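PDB 5I0F: glycoside hydrolase family 31 from Trueperella pyogenes, which degrades cycloalternan, a cyclic glucose oligosaccharide, probably by a retaining mechanism that passes through a covalent glycosyl-enzyme intermediate. Local coordinates for residues Ala158-Glu170 / Ala241-Gly255. Numbering follows the deposited sequence.
Sequences AGTHRVKFALRIE and AATVSDRILIEVDLG. With CA (calcium ion), chain K.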
loop_
_atom_site.group_PDB
_atom_site.type_symbol
_atom_site.label_atom_id
_atom_site.label_comp_id
_atom_site.label_asym_id
_atom_site.label_seq_id
_atom_site.Cartn_x
_atom_site.Cartn_y
_atom_site.Cartn_z
ATOM N N ALA A 158 -27.138 -9.885 18.719
ATOM C CA ALA A 158 -26.615 -10.547 17.514
ATOM C C ALA A 158 -25.310 -11.322 17.754
ATOM O O ALA A 158 -25.099 -12.371 17.148
ATOM C CB ALA A 158 -26.415 -9.533 16.388
ATOM N N GLY A 159 -24.441 -10.824 18.629
ATOM C CA GLY A 159 -23.173 -11.508 18.906
ATOM C C GLY A 159 -22.114 -10.564 19.421
ATOM O O GLY A 159 -22.439 -9.591 20.105
ATOM N N THR A 160 -20.853 -10.850 19.077
ATOM C CA THR A 160 -19.692 -10.123 19.595
ATOM C C THR A 160 -18.921 -9.525 18.418
ATOM O O THR A 160 -18.470 -10.256 17.534
ATOM C CB THR A 160 -18.786 -11.073 20.415
ATOM O OG1 THR A 160 -19.597 -11.755 21.368
ATOM C CG2 THR A 160 -17.692 -10.307 21.151
ATOM N N HIS A 161 -18.799 -8.204 18.392
ATOM C CA HIS A 161 -18.365 -7.504 17.180
ATOM C C HIS A 161 -16.914 -7.058 17.189
ATOM O O HIS A 161 -16.263 -7.073 16.135
ATOM C CB HIS A 161 -19.265 -6.306 16.917
ATOM C CG HIS A 161 -20.720 -6.646 16.956
ATOM N ND1 HIS A 161 -21.351 -7.314 15.935
ATOM C CD2 HIS A 161 -21.655 -6.463 17.916
ATOM C CE1 HIS A 161 -22.619 -7.509 16.252
ATOM N NE2 HIS A 161 -22.827 -7.006 17.454
ATOM N N ARG A 162 -16.439 -6.620 18.351
ATOM C CA ARG A 162 -15.058 -6.119 18.527
ATOM C C ARG A 162 -14.553 -6.463 19.923
ATOM O O ARG A 162 -15.336 -6.785 20.826
ATOM C CB ARG A 162 -14.995 -4.600 18.333
ATOM C CG ARG A 162 -15.315 -4.127 16.919
ATOM C CD ARG A 162 -14.593 -2.841 16.545
ATOM N NE ARG A 162 -15.043 -1.722 17.364
ATOM C CZ ARG A 162 -16.146 -1.010 17.152
ATOM N NH1 ARG A 162 -16.974 -1.283 16.148
ATOM N NH2 ARG A 162 -16.440 -0.013 17.972
ATOM N N VAL A 163 -13.244 -6.373 20.111
ATOM C CA VAL A 163 -12.677 -6.508 21.447
ATOM C C VAL A 163 -11.606 -5.458 21.601
ATOM O O VAL A 163 -10.934 -5.120 20.633
ATOM C CB VAL A 163 -12.115 -7.926 21.687
ATOM C CG1 VAL A 163 -11.009 -8.285 20.692
ATOM C CG2 VAL A 163 -11.618 -8.098 23.121
ATOM N N LYS A 164 -11.449 -4.937 22.806
ATOM C CA LYS A 164 -10.258 -4.158 23.092
ATOM C C LYS A 164 -9.553 -4.638 24.343
ATOM O O LYS A 164 -10.167 -5.192 25.258
ATOM C CB LYS A 164 -10.528 -2.653 23.115
ATOM C CG LYS A 164 -11.482 -2.175 24.157
ATOM C CD LYS A 164 -12.068 -0.817 23.764
ATOM C CE LYS A 164 -13.038 -0.367 24.849
ATOM N NZ LYS A 164 -13.575 0.992 24.607
ATOM N N PHE A 165 -8.247 -4.453 24.344
ATOM C CA PHE A 165 -7.400 -4.884 25.453
ATOM C C PHE A 165 -6.114 -4.060 25.436
ATOM O O PHE A 165 -5.898 -3.271 24.511
ATOM C CB PHE A 165 -7.144 -6.402 25.388
ATOM C CG PHE A 165 -6.383 -6.845 24.183
ATOM C CD1 PHE A 165 -7.047 -7.174 23.002
ATOM C CD2 PHE A 165 -4.994 -6.915 24.215
ATOM C CE1 PHE A 165 -6.330 -7.587 21.880
ATOM C CE2 PHE A 165 -4.274 -7.316 23.098
ATOM C CZ PHE A 165 -4.945 -7.659 21.929
ATOM N N ALA A 166 -5.291 -4.216 26.466
ATOM C CA ALA A 166 -4.109 -3.379 26.635
ATOM C C ALA A 166 -2.859 -4.174 26.922
ATOM O O ALA A 166 -2.906 -5.269 27.512
ATOM C CB ALA A 166 -4.329 -2.356 27.731
ATOM N N LEU A 167 -1.738 -3.595 26.491
ATOM C CA LEU A 167 -0.407 -4.061 26.837
ATOM C C LEU A 167 0.365 -2.950 27.544
ATOM O O LEU A 167 0.262 -1.758 27.187
ATOM C CB LEU A 167 0.365 -4.461 25.584
ATOM C CG LEU A 167 -0.314 -5.397 24.596
ATOM C CD1 LEU A 167 0.642 -5.617 23.434
ATOM C CD2 LEU A 167 -0.659 -6.718 25.250
ATOM N N ARG A 168 1.182 -3.344 28.522
ATOM C CA ARG A 168 2.006 -2.404 29.261
ATOM C C ARG A 168 3.260 -1.989 28.459
ATOM O O ARG A 168 3.929 -2.836 27.880
ATOM C CB ARG A 168 2.418 -3.034 30.593
ATOM C CG ARG A 168 3.095 -2.065 31.556
ATOM C CD ARG A 168 3.180 -2.639 32.968
ATOM N NE ARG A 168 4.007 -3.834 32.970
ATOM C CZ ARG A 168 5.343 -3.853 32.943
ATOM N NH1 ARG A 168 5.966 -5.028 32.942
ATOM N NH2 ARG A 168 6.075 -2.724 32.947
ATOM N N ILE A 169 3.580 -0.696 28.467
ATOM C CA ILE A 169 4.825 -0.168 27.882
ATOM C C ILE A 169 5.536 0.626 28.963
ATOM O O ILE A 169 4.886 1.266 29.781
ATOM C CB ILE A 169 4.555 0.679 26.602
ATOM C CG1 ILE A 169 5.837 1.206 25.973
ATOM C CG2 ILE A 169 3.614 1.859 26.865
ATOM C CD1 ILE A 169 5.650 1.707 24.539
ATOM N N GLU A 170 6.865 0.545 28.970
ATOM C CA GLU A 170 7.710 1.211 29.970
ATOM C C GLU A 170 8.282 2.532 29.440
ATOM O O GLU A 170 8.279 2.795 28.235
ATOM C CB GLU A 170 8.823 0.260 30.444
ATOM C CG GLU A 170 8.233 -0.983 31.107
ATOM C CD GLU A 170 9.253 -1.910 31.752
ATOM O OE1 GLU A 170 10.458 -1.743 31.532
ATOM O OE2 GLU A 170 8.830 -2.823 32.496
ATOM N N ALA A 241 0.009 4.457 23.566
ATOM C CA ALA A 241 0.317 5.289 24.721
ATOM C C ALA A 241 0.047 6.779 24.476
ATOM O O ALA A 241 0.825 7.640 24.939
ATOM C CB ALA A 241 1.762 5.052 25.184
ATOM N N ALA A 242 -1.033 7.075 23.750
ATOM C CA ALA A 242 -1.459 8.445 23.491
ATOM C C ALA A 242 -2.458 8.829 24.581
ATOM O O ALA A 242 -2.238 9.787 25.300
ATOM C CB ALA A 242 -2.089 8.574 22.108
ATOM N N THR A 243 -3.519 8.035 24.755
ATOM C CA THR A 243 -4.538 8.324 25.781
ATOM C C THR A 243 -4.106 7.995 27.215
ATOM O O THR A 243 -4.315 8.802 28.127
ATOM C CB THR A 243 -5.836 7.555 25.493
ATOM O OG1 THR A 243 -6.220 7.790 24.143
ATOM C CG2 THR A 243 -6.977 8.003 26.434
ATOM N N VAL A 244 -3.561 6.790 27.413
ATOM C CA VAL A 244 -2.991 6.379 28.692
ATOM C C VAL A 244 -1.495 6.191 28.433
ATOM O O VAL A 244 -1.104 5.351 27.631
ATOM C CB VAL A 244 -3.650 5.077 29.193
ATOM C CG1 VAL A 244 -3.047 4.636 30.511
ATOM C CG2 VAL A 244 -5.171 5.254 29.327
ATOM N N SER A 245 -0.664 6.972 29.123
ATOM C CA SER A 245 0.725 7.156 28.706
ATOM C C SER A 245 1.649 5.943 28.885
ATOM O O SER A 245 2.798 5.988 28.429
ATOM C CB SER A 245 1.322 8.400 29.375
ATOM O OG SER A 245 1.424 8.218 30.752
ATOM N N ASP A 246 1.153 4.876 29.514
ATOM C CA ASP A 246 1.893 3.618 29.639
ATOM C C ASP A 246 1.120 2.389 29.148
ATOM O O ASP A 246 1.433 1.244 29.552
ATOM C CB ASP A 246 2.337 3.414 31.099
ATOM C CG ASP A 246 1.192 3.454 32.088
ATOM O OD1 ASP A 246 0.005 3.394 31.695
ATOM O OD2 ASP A 246 1.469 3.547 33.315
ATOM N N ARG A 247 0.127 2.608 28.290
ATOM C CA ARG A 247 -0.660 1.518 27.725
ATOM C C ARG A 247 -0.739 1.625 26.210
ATOM O O ARG A 247 -1.025 2.700 25.670
ATOM C CB ARG A 247 -2.072 1.521 28.298
ATOM C CG ARG A 247 -2.180 1.179 29.767
ATOM C CD ARG A 247 -1.931 -0.294 30.043
ATOM N NE ARG A 247 -1.950 -0.636 31.462
ATOM C CZ ARG A 247 -0.934 -0.519 32.316
ATOM N NH1 ARG A 247 0.254 -0.037 31.935
ATOM N NH2 ARG A 247 -1.110 -0.882 33.590
ATOM N N ILE A 248 -0.486 0.499 25.548
ATOM C CA ILE A 248 -0.862 0.285 24.144
ATOM C C ILE A 248 -2.258 -0.341 24.159
ATOM O O ILE A 248 -2.423 -1.491 24.556
ATOM C CB ILE A 248 0.140 -0.631 23.412
ATOM C CG1 ILE A 248 1.565 -0.064 23.539
ATOM C CG2 ILE A 248 -0.256 -0.795 21.957
ATOM C CD1 ILE A 248 2.635 -0.873 22.840
ATOM N N LEU A 249 -3.258 0.427 23.745
ATOM C CA LEU A 249 -4.627 -0.062 23.649
ATOM C C LEU A 249 -4.839 -0.587 22.241
ATOM O O LEU A 249 -4.570 0.125 21.266
ATOM C CB LEU A 249 -5.625 1.058 23.925
ATOM C CG LEU A 249 -5.351 1.950 25.135
ATOM C CD1 LEU A 249 -6.440 3.007 25.269
ATOM C CD2 LEU A 249 -5.227 1.128 26.403
ATOM N N ILE A 250 -5.300 -1.832 22.146
ATOM C CA ILE A 250 -5.478 -2.531 20.881
ATOM C C ILE A 250 -6.955 -2.831 20.762
ATOM O O ILE A 250 -7.545 -3.356 21.703
ATOM C CB ILE A 250 -4.666 -3.845 20.865
ATOM C CG1 ILE A 250 -3.175 -3.519 21.016
ATOM C CG2 ILE A 250 -4.870 -4.626 19.556
ATOM C CD1 ILE A 250 -2.274 -4.726 21.045
ATOM N N GLU A 251 -7.545 -2.514 19.615
ATOM C CA GLU A 251 -8.923 -2.875 19.311
ATOM C C GLU A 251 -8.930 -3.704 18.019
ATOM O O GLU A 251 -8.229 -3.388 17.066
ATOM C CB GLU A 251 -9.781 -1.622 19.198
ATOM C CG GLU A 251 -11.273 -1.878 19.145
ATOM C CD GLU A 251 -12.124 -0.662 19.534
ATOM O OE1 GLU A 251 -13.320 -0.640 19.152
ATOM O OE2 GLU A 251 -11.621 0.264 20.213
ATOM N N VAL A 252 -9.726 -4.768 18.012
ATOM C CA VAL A 252 -9.693 -5.774 16.975
ATOM C C VAL A 252 -11.119 -6.017 16.487
ATOM O O VAL A 252 -12.035 -6.274 17.297
ATOM C CB VAL A 252 -9.117 -7.088 17.541
ATOM C CG1 VAL A 252 -9.019 -8.151 16.467
ATOM C CG2 VAL A 252 -7.765 -6.849 18.209
ATOM N N ASP A 253 -11.321 -5.934 15.178
ATOM C CA ASP A 253 -12.596 -6.354 14.565
ATOM C C ASP A 253 -12.706 -7.880 14.647
ATOM O O ASP A 253 -11.715 -8.595 14.434
ATOM C CB ASP A 253 -12.684 -5.856 13.120
ATOM C CG ASP A 253 -13.912 -6.354 12.394
ATOM O OD1 ASP A 253 -15.025 -6.291 12.955
ATOM O OD2 ASP A 253 -13.783 -6.842 11.239
ATOM N N LEU A 254 -13.900 -8.372 14.980
ATOM C CA LEU A 254 -14.173 -9.803 15.070
ATOM C C LEU A 254 -15.078 -10.286 13.921
ATOM O O LEU A 254 -15.466 -9.486 13.087
ATOM C CB LEU A 254 -14.792 -10.125 16.426
ATOM C CG LEU A 254 -13.891 -9.816 17.629
ATOM C CD1 LEU A 254 -14.650 -10.051 18.924
ATOM C CD2 LEU A 254 -12.613 -10.641 17.580
ATOM N N GLY A 255 -15.381 -11.586 13.881
ATOM C CA GLY A 255 -16.194 -12.220 12.797
ATOM C C GLY A 255 -17.632 -11.734 12.576
ATOM O O GLY A 255 -18.050 -10.704 13.121
HETATM CA CA CA K . -16.080 -8.091 11.383
HETATM O O HOH W 1 -17.534 -7.651 13.418
HETATM O O HOH W 2 -15.218 1.698 19.645
HETATM O O HOH W 3 -13.418 1.810 21.724
HETATM O O HOH W 4 -18.026 -9.309 10.474
HETATM O O HOH W 5 -16.565 -6.212 10.086
#
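Ile250 packs against the ring of Phe165 where strands 160-168 and 247-253 run as antiparallel neighbours in the middle of a six-stranded sheet that precedes the family 31 TIM barrel in the chain. Hydrogen-bonded pairs Val163-Val252, Phe165-Ile250 and Leu167-Ile248 alternate with non-hydrogen-bonded ones; Ile250 N bonds Phe165 O at 2.8 Å. On the apolar face, Ile250 lays its CB over one face of the Phe165 ring, 4.2 Å from the centroid, a CH-pi contact. CG2 of Ile250 touches Phe165 CZ, and Ile250 CD1 meets Leu167 CD1 at 3.9 Å. Phe228 and Val230 of strand 225-230 pack against Ile250 from the neighbouring sheet.

The opposite face is mostly polar. Glu251 stretches out with CG anti to its backbone N (chi1 -169°), which carries the carboxylate to Arg162. Arg162 NE gives OE1 of Glu251 a 2.7 Å salt-bridge hydrogen bond on the anti lone pair, with the two flat groups nearly coplanar. One water links OE1 to Arg162 NH2, and another joins OE2 to Lys164 NZ.

Beyond the strands, Ile169 turns CG2 onto the backbone of Asp246, 3.4 Å from Asp246 C, while Ile169 N and Arg247 NH1 reach Asp246 O from opposite faces of its carbonyl plane. At the far end Leu254 N bonds His161 O, and a calcium ion binds both carboxylate oxygens of Asp253. The same ion takes Leu254 O at 2.3 Å, and Asp486, from outside the two segments, completes the protein ligands. One of the calcium-bound waters donates to His161 O and Gly255 O.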